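Local coordinates for protein exopolyphosphatase (PDB 3MDQ) that probably hydrolyses inorganic polyphosphate from the chain end to release orthophosphate, as an enzyme of the Ppx/GppA family with an actin-like ATPase fold, at residues H17-D22 against S298-V303; T30-K35 against D70-V75; V85-N90 against G163-D168; L134-G139 against V143-G148; Y187-L192 against I280-K285. One frame throughout, in Å; residues are numbered along the deposited sequence.

Two mixed sheets organise the molecule, in the manner of the actin-like ATPases. Contacts 1 and 2 share the sheet holding strands 15-24 and 27-37, and their centres lie about 10 Å apart. Contact 4 is the hairpin 133-138/143-148 of the other sheet, and contact 5, about 13 Å from it centre to centre, joins the helices 178-191 and 267-286 packed nearby. Contact 3 spans the two halves, from helix 83-87 to helix 163-169. Along the chain, contact 2 closes first, then contact 3 opens and encloses contact 4, and contact 5 follows; contact 1 embraces them all, returning the C-terminal helix 299-309 to the first sheet. Between those halves such enzymes probably place their active site.

Contact 1: H17-D22 against S298-V303; sequences HLLITD and SLKEGV. With GOL (glycerol), chain J.
K300 starts out with CG lodged between its backbone N and carbonyl carbon (chi1 67°), which aims its chain from the first turn of helix 299-309 at strand 15-24, while L19 answers with CG opposite its own backbone N. This is the place in the actin-like fold where the C-terminal helix comes back to the N-terminal sheet, and the short strand and helix segments run only 35° from parallel. Methylene carbons do most of the touching: K300 CD lies against H17 CB at 3.7 Å, approaching the imidazole obliquely, and K300 CG sits 4.1 Å from L19 CD2. L19 CD2 also lies 4.1 Å from E301 OE2, the two side chains crossing at about a right angle.

Beyond its aliphatic part, the lysine bends at its last torsion and doubles back to its neighbour on the helix. K300 NZ makes a salt bridge to E301 OE2 at 3.0 Å, meeting the syn lone pair of that oxygen, with a weaker bond to OE1. The other carboxylate oxygen, E301 OE1, accepts the backbone N of S298 at 2.9 Å, on its anti side and 31° out of the carboxylate plane. The buried charges are probably balanced at the helix start, and strand 15-24 supplies mainly hydrocarbon.

A glycerol, probably from the crystallisation liquor, fills in beside L19 and also bonds Y297, Y305 and T30. It links the two segments: its O1 gives a weak bond to E301 OE2, and its O2 is hydrogen-bonded, at 3.1 Å, to OG1 of T21 in one of that residue's two conformers.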
# COMPACT_ATOMS: atom_id res chain seq x y z
N HIS A 17 -5.93 -0.33 -8.24
CA HIS A 17 -7.22 -0.37 -7.52
C HIS A 17 -8.19 0.60 -8.11
O HIS A 17 -7.80 1.72 -8.50
CB HIS A 17 -7.02 -0.01 -6.05
CG HIS A 17 -6.12 -0.96 -5.32
ND1 HIS A 17 -6.60 -2.08 -4.68
CD2 HIS A 17 -4.77 -0.97 -5.17
CE1 HIS A 17 -5.57 -2.74 -4.16
NE2 HIS A 17 -4.46 -2.09 -4.43
N LEU A 18 -9.46 0.22 -8.11
CA LEU A 18 -10.56 1.06 -8.53
C LEU A 18 -11.60 1.08 -7.41
O LEU A 18 -12.10 0.06 -7.01
CB LEU A 18 -11.24 0.53 -9.80
CG LEU A 18 -12.52 1.24 -10.24
CD1 LEU A 18 -12.33 2.75 -10.61
CD2 LEU A 18 -13.12 0.47 -11.45
N LEU A 19 -11.89 2.28 -6.92
CA LEU A 19 -12.93 2.51 -5.94
C LEU A 19 -13.98 3.47 -6.49
O LEU A 19 -13.65 4.58 -6.90
CB LEU A 19 -12.33 3.12 -4.68
CG LEU A 19 -13.29 3.44 -3.53
CD1 LEU A 19 -13.81 2.18 -2.91
CD2 LEU A 19 -12.54 4.28 -2.44
N ILE A 20 -15.25 3.06 -6.50
CA ILE A 20 -16.33 3.91 -6.92
C ILE A 20 -17.29 4.03 -5.75
O ILE A 20 -17.69 3.01 -5.19
CB ILE A 20 -17.08 3.40 -8.16
CG1 ILE A 20 -16.13 3.29 -9.34
CG2 ILE A 20 -18.27 4.37 -8.51
CD1 ILE A 20 -16.70 2.59 -10.62
N THR A 21 -17.61 5.28 -5.39
CA THR A 21 -18.39 5.61 -4.19
C THR A 21 -19.55 6.50 -4.57
O THR A 21 -19.40 7.42 -5.37
CB THR A 21 -17.48 6.34 -3.16
OG1 THR A 21 -16.28 5.58 -2.92
CG2 THR A 21 -18.22 6.59 -1.81
N ASP A 22 -20.73 6.21 -4.01
CA ASP A 22 -21.89 7.09 -4.17
C ASP A 22 -21.94 7.87 -2.86
O ASP A 22 -21.61 7.36 -1.80
CB ASP A 22 -23.17 6.29 -4.40
CG ASP A 22 -24.22 7.06 -5.23
OD1 ASP A 22 -23.95 8.19 -5.69
OD2 ASP A 22 -25.33 6.52 -5.43
N SER A 298 -6.54 2.85 2.61
CA SER A 298 -5.21 3.27 2.25
C SER A 298 -5.35 4.44 1.24
O SER A 298 -6.23 5.27 1.38
CB SER A 298 -4.38 2.10 1.73
OG SER A 298 -4.93 1.50 0.58
N LEU A 299 -4.44 4.54 0.27
CA LEU A 299 -4.42 5.71 -0.59
C LEU A 299 -5.75 6.05 -1.26
O LEU A 299 -6.15 7.21 -1.24
CB LEU A 299 -3.33 5.57 -1.68
CG LEU A 299 -3.25 6.70 -2.71
CD1 LEU A 299 -2.87 8.01 -2.05
CD2 LEU A 299 -2.20 6.30 -3.77
N LYS A 300 -6.42 5.07 -1.85
CA LYS A 300 -7.63 5.37 -2.62
C LYS A 300 -8.72 6.00 -1.74
O LYS A 300 -9.40 6.94 -2.15
CB LYS A 300 -8.13 4.13 -3.37
CG LYS A 300 -8.65 3.00 -2.52
CD LYS A 300 -8.73 1.63 -3.26
CE LYS A 300 -9.39 0.48 -2.39
NZ LYS A 300 -8.59 0.27 -1.19
N GLU A 301 -8.86 5.48 -0.53
CA GLU A 301 -9.78 6.07 0.43
C GLU A 301 -9.33 7.44 0.91
O GLU A 301 -10.13 8.33 1.10
CB GLU A 301 -10.04 5.17 1.62
CG GLU A 301 -10.87 3.93 1.29
CD GLU A 301 -10.09 2.76 0.75
OE1 GLU A 301 -8.83 2.73 0.79
OE2 GLU A 301 -10.78 1.80 0.26
N GLY A 302 -8.03 7.63 1.10
CA GLY A 302 -7.55 8.94 1.44
C GLY A 302 -7.81 9.98 0.39
O GLY A 302 -8.11 11.13 0.71
N VAL A 303 -7.68 9.59 -0.87
CA VAL A 303 -8.04 10.47 -1.99
C VAL A 303 -9.53 10.84 -1.94
O VAL A 303 -9.91 12.03 -2.03
CB VAL A 303 -7.64 9.83 -3.34
CG1 VAL A 303 -8.27 10.56 -4.52
CG2 VAL A 303 -6.11 9.76 -3.48
C1 GOL J . -14.71 2.50 1.37
O1 GOL J . -13.59 1.84 0.74
C2 GOL J . -15.19 3.86 0.79
O2 GOL J . -15.97 3.77 -0.42
C3 GOL J . -16.21 4.57 1.69
O3 GOL J . -15.79 4.80 3.01

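Contact 2: T30-K35 against D70-V75; sequences TLVNEK and DEHAVV. With SO4 (sulfate ion), chain F.
Backbone first: strand 27-37 turns a corner at L31, where L31 and V32 both face I20 in a classic beta bulge, and helix 52-71 ends opposite in a Schellman motif with A73 at positive phi (50°); L31 and H72 have the nearest CA atoms, 8.4 Å apart. The bulge and the helix end meet through the H72 ring. V32 lays CG2 over one face of the imidazole, offset toward the rim, 3.5 Å from H72 CE1; measured to the ring centroid this is a CH-pi contact of 3.8 Å, 24° off the normal. The methyl gets there because it lies opposite its own carbonyl carbon, CG1 taking the place opposite the backbone N (chi1 175°). L31 adds CD1 at 4.2 Å from H72 CD2, an oblique approach.

Further along the strand, K35 runs an extended chain to a sulfate, NZ lying 2.6 Å from its O1; R269 holds the same ion.

The polar side of H72 is used within its own helix end, where ND1 bonds I68 O. That bond probably fixes the rotation of the ring, and what crosses to the strand is then apolar: a methyl against a pi face, with no hydrogen bond between the segments.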
# COMPACT_ATOMS: atom_id res chain seq x y z
N THR A 30 -19.89 2.44 -0.85
CA THR A 30 -19.09 1.79 -1.88
C THR A 30 -19.96 1.05 -2.89
O THR A 30 -20.74 0.16 -2.53
CB THR A 30 -18.09 0.85 -1.25
OG1 THR A 30 -17.28 1.58 -0.32
CG2 THR A 30 -17.19 0.19 -2.31
N LEU A 31 -19.80 1.41 -4.16
CA LEU A 31 -20.38 0.67 -5.27
C LEU A 31 -19.43 -0.37 -5.85
O LEU A 31 -19.87 -1.45 -6.23
CB LEU A 31 -20.79 1.66 -6.37
CG LEU A 31 -21.83 2.72 -6.05
CD1 LEU A 31 -22.14 3.49 -7.30
CD2 LEU A 31 -23.10 2.11 -5.47
N VAL A 32 -18.14 -0.02 -6.01
CA VAL A 32 -17.14 -0.92 -6.60
C VAL A 32 -15.84 -0.76 -5.81
O VAL A 32 -15.44 0.37 -5.49
CB VAL A 32 -16.83 -0.52 -8.07
CG1 VAL A 32 -15.68 -1.38 -8.66
CG2 VAL A 32 -18.09 -0.63 -8.95
N ASN A 33 -15.21 -1.89 -5.47
CA ASN A 33 -13.88 -1.91 -4.92
C ASN A 33 -13.20 -3.10 -5.61
O ASN A 33 -13.44 -4.23 -5.24
CB ASN A 33 -13.93 -2.06 -3.41
CG ASN A 33 -12.56 -1.97 -2.78
OD1 ASN A 33 -11.55 -2.10 -3.44
ND2 ASN A 33 -12.53 -1.70 -1.48
N GLU A 34 -12.37 -2.80 -6.62
CA GLU A 34 -11.83 -3.77 -7.58
C GLU A 34 -10.31 -3.65 -7.56
O GLU A 34 -9.80 -2.56 -7.37
CB GLU A 34 -12.34 -3.39 -8.98
CG GLU A 34 -11.95 -4.32 -10.10
CD GLU A 34 -13.13 -5.05 -10.67
OE1 GLU A 34 -14.26 -4.73 -10.25
OE2 GLU A 34 -12.94 -5.92 -11.55
N LYS A 35 -9.59 -4.76 -7.76
CA LYS A 35 -8.16 -4.70 -7.94
C LYS A 35 -7.75 -5.51 -9.16
O LYS A 35 -8.46 -6.41 -9.62
CB LYS A 35 -7.41 -5.24 -6.73
CG LYS A 35 -7.61 -6.72 -6.48
CD LYS A 35 -6.86 -7.19 -5.20
CE LYS A 35 -7.49 -8.48 -4.65
NZ LYS A 35 -7.20 -8.70 -3.22
N ASP A 70 -17.65 3.85 -16.60
CA ASP A 70 -18.74 4.20 -17.48
C ASP A 70 -20.03 3.46 -17.13
O ASP A 70 -21.13 4.04 -17.19
CB ASP A 70 -18.35 3.93 -18.95
CG ASP A 70 -17.28 4.90 -19.45
OD1 ASP A 70 -17.30 6.08 -18.97
OD2 ASP A 70 -16.42 4.49 -20.28
N GLU A 71 -19.90 2.20 -16.74
CA GLU A 71 -21.07 1.39 -16.36
C GLU A 71 -21.74 1.92 -15.09
O GLU A 71 -22.88 1.56 -14.81
CB GLU A 71 -20.67 -0.07 -16.15
CG GLU A 71 -20.56 -0.80 -17.43
CD GLU A 71 -19.89 -2.17 -17.37
OE1 GLU A 71 -19.24 -2.50 -16.35
OE2 GLU A 71 -20.01 -2.88 -18.39
N HIS A 72 -21.03 2.77 -14.32
CA HIS A 72 -21.57 3.39 -13.11
C HIS A 72 -21.76 4.89 -13.28
O HIS A 72 -21.96 5.63 -12.31
CB HIS A 72 -20.68 3.03 -11.91
CG HIS A 72 -20.78 1.60 -11.52
ND1 HIS A 72 -20.01 0.62 -12.11
CD2 HIS A 72 -21.61 0.95 -10.66
CE1 HIS A 72 -20.34 -0.56 -11.61
NE2 HIS A 72 -21.28 -0.38 -10.70
N ALA A 73 -21.73 5.36 -14.53
CA ALA A 73 -21.95 6.78 -14.84
C ALA A 73 -21.11 7.73 -14.01
O ALA A 73 -21.59 8.80 -13.60
CB ALA A 73 -23.44 7.12 -14.71
N VAL A 74 -19.84 7.39 -13.82
CA VAL A 74 -18.99 8.23 -12.95
C VAL A 74 -18.56 9.49 -13.69
O VAL A 74 -18.06 9.42 -14.78
CB VAL A 74 -17.79 7.43 -12.42
CG1 VAL A 74 -16.90 8.32 -11.59
CG2 VAL A 74 -18.30 6.25 -11.61
N VAL A 75 -18.76 10.64 -13.06
CA VAL A 75 -18.35 11.90 -13.66
C VAL A 75 -17.03 12.34 -13.05
O VAL A 75 -16.08 12.62 -13.80
CB VAL A 75 -19.43 13.00 -13.52
S SO4 F . -5.79 -6.07 -1.31
O1 SO4 F . -5.34 -7.21 -2.11
O2 SO4 F . -4.99 -4.90 -1.68
O3 SO4 F . -5.60 -6.39 0.10
O4 SO4 F . -7.20 -5.79 -1.58

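Contact 3: V85-N90 against G163-D168; sequences VRSGSN and GQRLID
R165 and S87 account for the buried surface, about equally, and a single nearly straight hydrogen bond joins them. R165 NH2 donates to S87 OG at 2.9 Å with an N-H...O angle of 168°, the oxygen lying close to the guanidinium plane. The arginine chain runs extended from CG to NE, its CG set opposite the carbonyl carbon (chi1 -63°), and this length spans segments whose nearest CA atoms, S87 CA and R165 CA, are 11.4 Å apart. A water closes a small ring in the same plane: it lies 2.8 Å from S87 OG and accepts from R165 NH1 at 2.9 Å. S87 was modelled in two conformers, so the bond belongs to this one. Outside the pair, R165 NH2 also makes a salt bridge to E160, a carboxylate it shares with R86, and NE bonds G141 O. A methionine in place of R165 would probably cost S87 OG and the water the N-H groups of R165 and remove one of the positive partners of E160.

In the fold, helix 83-87 follows strand 76-81 of the first sheet, whereas helix 163-169 follows edge strand 153-159 of the second and packs L166 on helix 178-191. The contact therefore bridges the two halves of the molecule.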
# COMPACT_ATOMS: atom_id res chain seq x y z
N VAL A 85 5.37 5.00 -11.24
CA VAL A 85 5.09 6.03 -12.25
C VAL A 85 6.05 7.20 -12.08
O VAL A 85 6.78 7.60 -13.01
CB VAL A 85 3.64 6.50 -12.17
CG1 VAL A 85 3.38 7.67 -13.14
CG2 VAL A 85 2.64 5.35 -12.45
N ARG A 86 6.18 7.74 -10.88
CA ARG A 86 7.05 8.90 -10.70
C ARG A 86 8.56 8.58 -10.92
O ARG A 86 9.32 9.46 -11.31
CB ARG A 86 6.81 9.59 -9.35
CG ARG A 86 7.24 8.85 -8.17
CD ARG A 86 6.86 9.60 -6.86
NE ARG A 86 7.05 8.70 -5.75
CZ ARG A 86 6.11 8.21 -4.95
NH1 ARG A 86 4.86 8.60 -5.03
NH2 ARG A 86 6.44 7.31 -4.03
N SER A 87 8.93 7.32 -10.66
CA SER A 87 10.29 6.85 -10.73
C SER A 87 10.76 6.58 -12.16
O SER A 87 11.95 6.68 -12.46
CB SER A 87 10.38 5.54 -9.93
OG SER A 87 11.71 5.16 -9.75
N GLY A 88 9.82 6.21 -13.03
CA GLY A 88 10.12 5.76 -14.38
C GLY A 88 10.49 6.87 -15.32
O GLY A 88 9.77 7.90 -15.45
N SER A 89 11.65 6.72 -15.96
CA SER A 89 12.13 7.77 -16.86
C SER A 89 11.19 7.98 -18.03
O SER A 89 11.08 9.10 -18.53
CB SER A 89 13.52 7.44 -17.41
OG SER A 89 13.46 6.22 -18.13
N ASN A 90 10.46 6.93 -18.39
CA ASN A 90 9.51 6.97 -19.48
C ASN A 90 8.06 7.08 -19.02
O ASN A 90 7.16 6.76 -19.75
CB ASN A 90 9.69 5.77 -20.40
CG ASN A 90 9.48 4.40 -19.71
OD1 ASN A 90 9.59 4.28 -18.50
ND2 ASN A 90 9.24 3.37 -20.51
N GLY A 163 8.57 -3.58 -1.95
CA GLY A 163 9.03 -4.97 -2.04
C GLY A 163 9.58 -5.38 -3.37
O GLY A 163 10.47 -6.20 -3.41
N GLN A 164 9.01 -4.87 -4.46
CA GLN A 164 9.56 -5.21 -5.79
C GLN A 164 10.99 -4.70 -5.92
O GLN A 164 11.85 -5.39 -6.48
CB GLN A 164 8.66 -4.63 -6.91
CG GLN A 164 9.13 -4.95 -8.34
CD GLN A 164 8.90 -6.40 -8.68
OE1 GLN A 164 7.75 -6.80 -8.89
NE2 GLN A 164 9.95 -7.21 -8.68
N ARG A 165 11.25 -3.49 -5.41
CA ARG A 165 12.61 -2.97 -5.43
C ARG A 165 13.54 -3.82 -4.59
O ARG A 165 14.64 -4.11 -5.03
CB ARG A 165 12.67 -1.53 -4.91
CG ARG A 165 11.90 -0.53 -5.74
CD ARG A 165 12.17 0.89 -5.13
NE ARG A 165 11.41 1.92 -5.80
CZ ARG A 165 11.87 2.65 -6.83
NH1 ARG A 165 13.07 2.41 -7.35
NH2 ARG A 165 11.11 3.59 -7.34
N LEU A 166 13.10 -4.23 -3.41
CA LEU A 166 13.95 -5.00 -2.50
C LEU A 166 14.33 -6.33 -3.12
O LEU A 166 15.53 -6.68 -3.10
CB LEU A 166 13.27 -5.24 -1.17
CG LEU A 166 12.99 -3.98 -0.33
CD1 LEU A 166 12.30 -4.36 0.96
CD2 LEU A 166 14.26 -3.12 -0.10
N ILE A 167 13.38 -7.08 -3.70
CA ILE A 167 13.69 -8.40 -4.23
C ILE A 167 14.47 -8.32 -5.55
O ILE A 167 15.10 -9.30 -5.96
CB ILE A 167 12.46 -9.32 -4.38
CG1 ILE A 167 11.46 -8.80 -5.42
CG2 ILE A 167 11.78 -9.52 -3.01
CD1 ILE A 167 10.28 -9.65 -5.59
N ASP A 168 14.42 -7.18 -6.24
CA ASP A 168 15.19 -7.02 -7.47
C ASP A 168 16.59 -6.53 -7.23
O ASP A 168 17.50 -6.86 -8.00
CB ASP A 168 14.48 -6.04 -8.42
CG ASP A 168 13.26 -6.64 -9.06
OD1 ASP A 168 12.96 -7.84 -8.88
OD2 ASP A 168 12.60 -5.88 -9.81
O HOH W 1 14.34 4.21 -9.28

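Contact 4: L134-G139 against V143-G148; sequences LAMDIG and VEFIIG
L134, M136 and I138 line up with I147, F145 and V143 on one face of an antiparallel hairpin, its densely filled side. L134 meets its direct partner I147, a non-hydrogen-bonded pair, CD1 lying 3.7 Å from I147 CG1, the side chains crossing at a slant. M136, a selenomethionine, lies alongside F145, CB at 3.7 Å from F145 CE1. With CG between N and the carbonyl carbon (chi1 63°) and a bend at chi3, its chain runs beside the ring, SE approaching obliquely in a Met-aromatic contact. Helix 267-286 covers this face.

Between the strands, A135 and I146 form one hydrogen-bonded pair (A135 N to I146 O 2.8 Å), and D137 and E144 the next (D137 N to E144 O 2.9 Å).

The other face, buried under helix 111-125 with F119 against A135 and I146, is sparser across the pair. A135 CB lies 4.4 Å from I146 CD1, and D137 OD1 stands 4.3 Å from E144 OE1. Each acid bonds serines beyond: D137 OD2 to S211, E144 OE2 to S142 and S158.

D137, its side chain about 4 Å from a sulfate and leading into the glycine-rich turn, is consistent with the phosphate-binding hairpin of actin-like enzymes.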
# COMPACT_ATOMS: atom_id res chain seq x y z
N LEU A 134 2.13 5.52 14.61
CA LEU A 134 2.94 5.38 13.41
C LEU A 134 2.16 4.51 12.45
O LEU A 134 1.83 3.34 12.76
CB LEU A 134 4.31 4.77 13.73
CG LEU A 134 5.19 4.43 12.53
CD1 LEU A 134 5.59 5.69 11.72
CD2 LEU A 134 6.45 3.61 12.97
N ALA A 135 1.84 5.06 11.27
CA ALA A 135 1.22 4.28 10.21
C ALA A 135 2.23 3.98 9.13
O ALA A 135 3.05 4.84 8.81
CB ALA A 135 -0.00 5.06 9.60
N MSE A 136 2.14 2.77 8.57
CA MSE A 136 3.05 2.34 7.51
C MSE A 136 2.31 1.65 6.37
O MSE A 136 1.45 0.79 6.59
CB MSE A 136 4.17 1.47 8.07
CG MSE A 136 3.77 0.22 8.65
SE MSE A 136 5.41 -0.78 9.28
CE MSE A 136 6.30 -1.21 7.77
N ASP A 137 2.58 2.10 5.14
CA ASP A 137 1.98 1.55 3.93
C ASP A 137 3.08 0.92 3.11
O ASP A 137 3.97 1.62 2.65
CB ASP A 137 1.26 2.63 3.14
CG ASP A 137 0.54 2.05 1.92
OD1 ASP A 137 1.22 1.46 1.04
OD2 ASP A 137 -0.70 2.16 1.87
N ILE A 138 3.07 -0.40 2.99
CA ILE A 138 4.06 -1.13 2.19
C ILE A 138 3.49 -1.48 0.84
O ILE A 138 2.43 -2.15 0.74
CB ILE A 138 4.47 -2.45 2.85
CG1 ILE A 138 5.11 -2.16 4.21
CG2 ILE A 138 5.47 -3.17 1.94
CD1 ILE A 138 5.40 -3.46 4.99
N GLY A 139 4.12 -0.97 -0.20
CA GLY A 139 3.73 -1.28 -1.56
C GLY A 139 4.87 -1.97 -2.30
O GLY A 139 5.90 -2.27 -1.70
N VAL A 143 7.49 2.67 0.48
CA VAL A 143 6.90 2.52 1.78
C VAL A 143 6.78 3.92 2.41
O VAL A 143 7.75 4.69 2.47
CB VAL A 143 7.75 1.62 2.70
CG1 VAL A 143 7.10 1.48 4.10
CG2 VAL A 143 7.99 0.20 2.03
N GLU A 144 5.56 4.26 2.82
CA GLU A 144 5.29 5.54 3.46
C GLU A 144 5.10 5.33 4.97
O GLU A 144 4.43 4.38 5.37
CB GLU A 144 4.04 6.21 2.91
CG GLU A 144 4.18 6.83 1.52
CD GLU A 144 4.37 5.82 0.45
OE1 GLU A 144 3.49 4.97 0.26
OE2 GLU A 144 5.42 5.88 -0.25
N PHE A 145 5.68 6.22 5.74
CA PHE A 145 5.54 6.24 7.17
C PHE A 145 4.98 7.59 7.58
O PHE A 145 5.43 8.63 7.07
CB PHE A 145 6.87 6.06 7.85
CG PHE A 145 7.50 4.71 7.65
CD1 PHE A 145 7.15 3.65 8.45
CD2 PHE A 145 8.47 4.53 6.69
CE1 PHE A 145 7.72 2.41 8.26
CE2 PHE A 145 9.06 3.30 6.53
CZ PHE A 145 8.71 2.25 7.31
N ILE A 146 3.98 7.57 8.46
CA ILE A 146 3.36 8.78 8.96
C ILE A 146 3.18 8.71 10.48
O ILE A 146 2.69 7.67 10.98
CB ILE A 146 1.97 9.04 8.33
CG1 ILE A 146 1.97 8.90 6.81
CG2 ILE A 146 1.43 10.43 8.77
CD1 ILE A 146 1.52 7.55 6.33
N ILE A 147 3.58 9.76 11.21
CA ILE A 147 3.33 9.84 12.63
C ILE A 147 2.26 10.89 12.86
O ILE A 147 2.43 11.99 12.40
CB ILE A 147 4.58 10.14 13.44
CG1 ILE A 147 5.61 9.02 13.29
CG2 ILE A 147 4.25 10.40 14.93
CD1 ILE A 147 6.98 9.29 13.90
N GLY A 148 1.17 10.51 13.51
CA GLY A 148 0.09 11.45 13.76
C GLY A 148 -0.99 10.89 14.63
O GLY A 148 -0.82 9.88 15.32

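Contact 5: Y187-L192 against I280-K285; sequences YFDEVL and IEHVLK
H282 carries the contact: from helix 267-286 its imidazole packs against the last turn of helix 178-191, a helix-helix packing on the second half of the actin-like fold. F188 CB sits over the centre of one ring face in a CH-pi contact, 3.6 Å from the centroid and 7° off the normal. Its phenyl follows with an edge toward that face, a T-shaped pair with centroids 5.5 Å apart and planes at 70°. At the imidazole rim, D189 brings OD1 into the ring plane, 3.1 Å from H282 CE1, with its carboxylate turned well out of that plane. L192 points back against H282, L192 CD1 lying 3.8 Å from H282 CD2 in an oblique approach.

H185, one turn before D189 on helix 178-191, probably positions the ring: H282 ND1 is hydrogen-bonded to ND1 of H185, and the planes of the two imidazoles are close to parallel. CG of H282 lies opposite its backbone N (chi1 -168°), which carries the ring straight out between the helices. An alanine here is likely to open a gap under F188 CB and leave H185 ND1 without its mate.

Farther out, the next residue, V283, packs on the hairpin of strands 133-138 and 143-148, its CG2 touching CE1 of F145.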
# COMPACT_ATOMS: atom_id res chain seq x y z
N TYR A 187 20.55 -3.19 5.55
CA TYR A 187 20.03 -2.18 4.61
C TYR A 187 19.00 -1.29 5.27
O TYR A 187 19.05 -0.06 5.13
CB TYR A 187 19.43 -2.83 3.39
CG TYR A 187 18.85 -1.88 2.38
CD1 TYR A 187 19.65 -0.97 1.72
CD2 TYR A 187 17.51 -1.89 2.06
CE1 TYR A 187 19.15 -0.11 0.76
CE2 TYR A 187 17.01 -1.03 1.10
CZ TYR A 187 17.82 -0.16 0.46
OH TYR A 187 17.33 0.70 -0.50
N PHE A 188 18.08 -1.89 6.00
CA PHE A 188 17.07 -1.06 6.71
C PHE A 188 17.70 -0.10 7.73
O PHE A 188 17.26 1.06 7.83
CB PHE A 188 15.99 -1.93 7.38
CG PHE A 188 15.17 -2.79 6.42
CD1 PHE A 188 14.86 -2.36 5.12
CD2 PHE A 188 14.69 -4.01 6.86
CE1 PHE A 188 14.11 -3.18 4.30
CE2 PHE A 188 13.91 -4.81 6.04
CZ PHE A 188 13.64 -4.40 4.77
N ASP A 189 18.74 -0.55 8.44
CA ASP A 189 19.50 0.31 9.33
C ASP A 189 20.01 1.55 8.61
O ASP A 189 20.00 2.65 9.16
CB ASP A 189 20.72 -0.41 9.90
CG ASP A 189 20.42 -1.39 11.00
OD1 ASP A 189 19.30 -1.39 11.57
OD2 ASP A 189 21.32 -2.20 11.32
N GLU A 190 20.49 1.40 7.38
CA GLU A 190 21.05 2.51 6.61
C GLU A 190 19.95 3.45 6.09
O GLU A 190 20.11 4.68 6.13
CB GLU A 190 21.90 1.97 5.45
CG GLU A 190 23.18 1.25 5.88
CD GLU A 190 24.09 2.12 6.73
OE1 GLU A 190 24.31 3.27 6.34
OE2 GLU A 190 24.49 1.67 7.82
N VAL A 191 18.84 2.89 5.61
CA VAL A 191 17.77 3.66 4.93
C VAL A 191 16.91 4.45 5.92
O VAL A 191 16.53 5.61 5.67
CB VAL A 191 16.83 2.71 4.10
CG1 VAL A 191 15.63 3.49 3.52
CG2 VAL A 191 17.57 2.03 2.98
N LEU A 192 16.63 3.83 7.05
CA LEU A 192 15.55 4.31 7.94
C LEU A 192 15.98 5.27 9.03
O LEU A 192 15.24 5.55 9.96
CB LEU A 192 14.78 3.13 8.53
CG LEU A 192 14.06 2.28 7.49
CD1 LEU A 192 13.46 1.11 8.25
CD2 LEU A 192 13.01 3.09 6.72
N ILE A 280 8.56 -5.01 8.55
CA ILE A 280 7.61 -4.79 9.65
C ILE A 280 8.27 -5.15 11.00
O ILE A 280 8.17 -4.37 11.97
CB ILE A 280 6.30 -5.61 9.47
CG1 ILE A 280 5.58 -5.20 8.19
CG2 ILE A 280 5.36 -5.37 10.69
CD1 ILE A 280 4.43 -6.20 7.77
N GLU A 281 8.96 -6.28 11.04
CA GLU A 281 9.67 -6.68 12.25
C GLU A 281 10.66 -5.58 12.62
O GLU A 281 10.71 -5.16 13.78
CB GLU A 281 10.34 -8.05 12.06
CG GLU A 281 11.22 -8.49 13.21
CD GLU A 281 10.48 -8.98 14.42
OE1 GLU A 281 9.24 -8.98 14.43
OE2 GLU A 281 11.17 -9.38 15.38
N HIS A 282 11.43 -5.09 11.64
CA HIS A 282 12.42 -4.06 11.90
C HIS A 282 11.78 -2.85 12.55
O HIS A 282 12.29 -2.32 13.54
CB HIS A 282 13.07 -3.66 10.58
CG HIS A 282 14.28 -2.81 10.74
ND1 HIS A 282 15.54 -3.35 10.75
CD2 HIS A 282 14.43 -1.48 10.89
CE1 HIS A 282 16.42 -2.38 10.94
NE2 HIS A 282 15.78 -1.24 11.05
N VAL A 283 10.64 -2.42 12.00
CA VAL A 283 9.92 -1.25 12.54
C VAL A 283 9.35 -1.51 13.94
O VAL A 283 9.43 -0.67 14.83
CB VAL A 283 8.83 -0.77 11.55
CG1 VAL A 283 7.99 0.40 12.17
CG2 VAL A 283 9.49 -0.32 10.24
N LEU A 284 8.82 -2.71 14.15
CA LEU A 284 8.33 -3.12 15.47
C LEU A 284 9.35 -3.00 16.56
O LEU A 284 9.00 -2.62 17.70
CB LEU A 284 7.85 -4.57 15.47
CG LEU A 284 6.42 -4.77 15.12
CD1 LEU A 284 6.19 -6.28 15.05
CD2 LEU A 284 5.48 -4.11 16.19
N LYS A 285 10.61 -3.29 16.26
CA LYS A 285 11.68 -3.17 17.23
C LYS A 285 11.95 -1.71 17.58
O LYS A 285 12.46 -1.44 18.67
CB LYS A 285 12.95 -3.87 16.72
CG LYS A 285 12.79 -5.39 16.66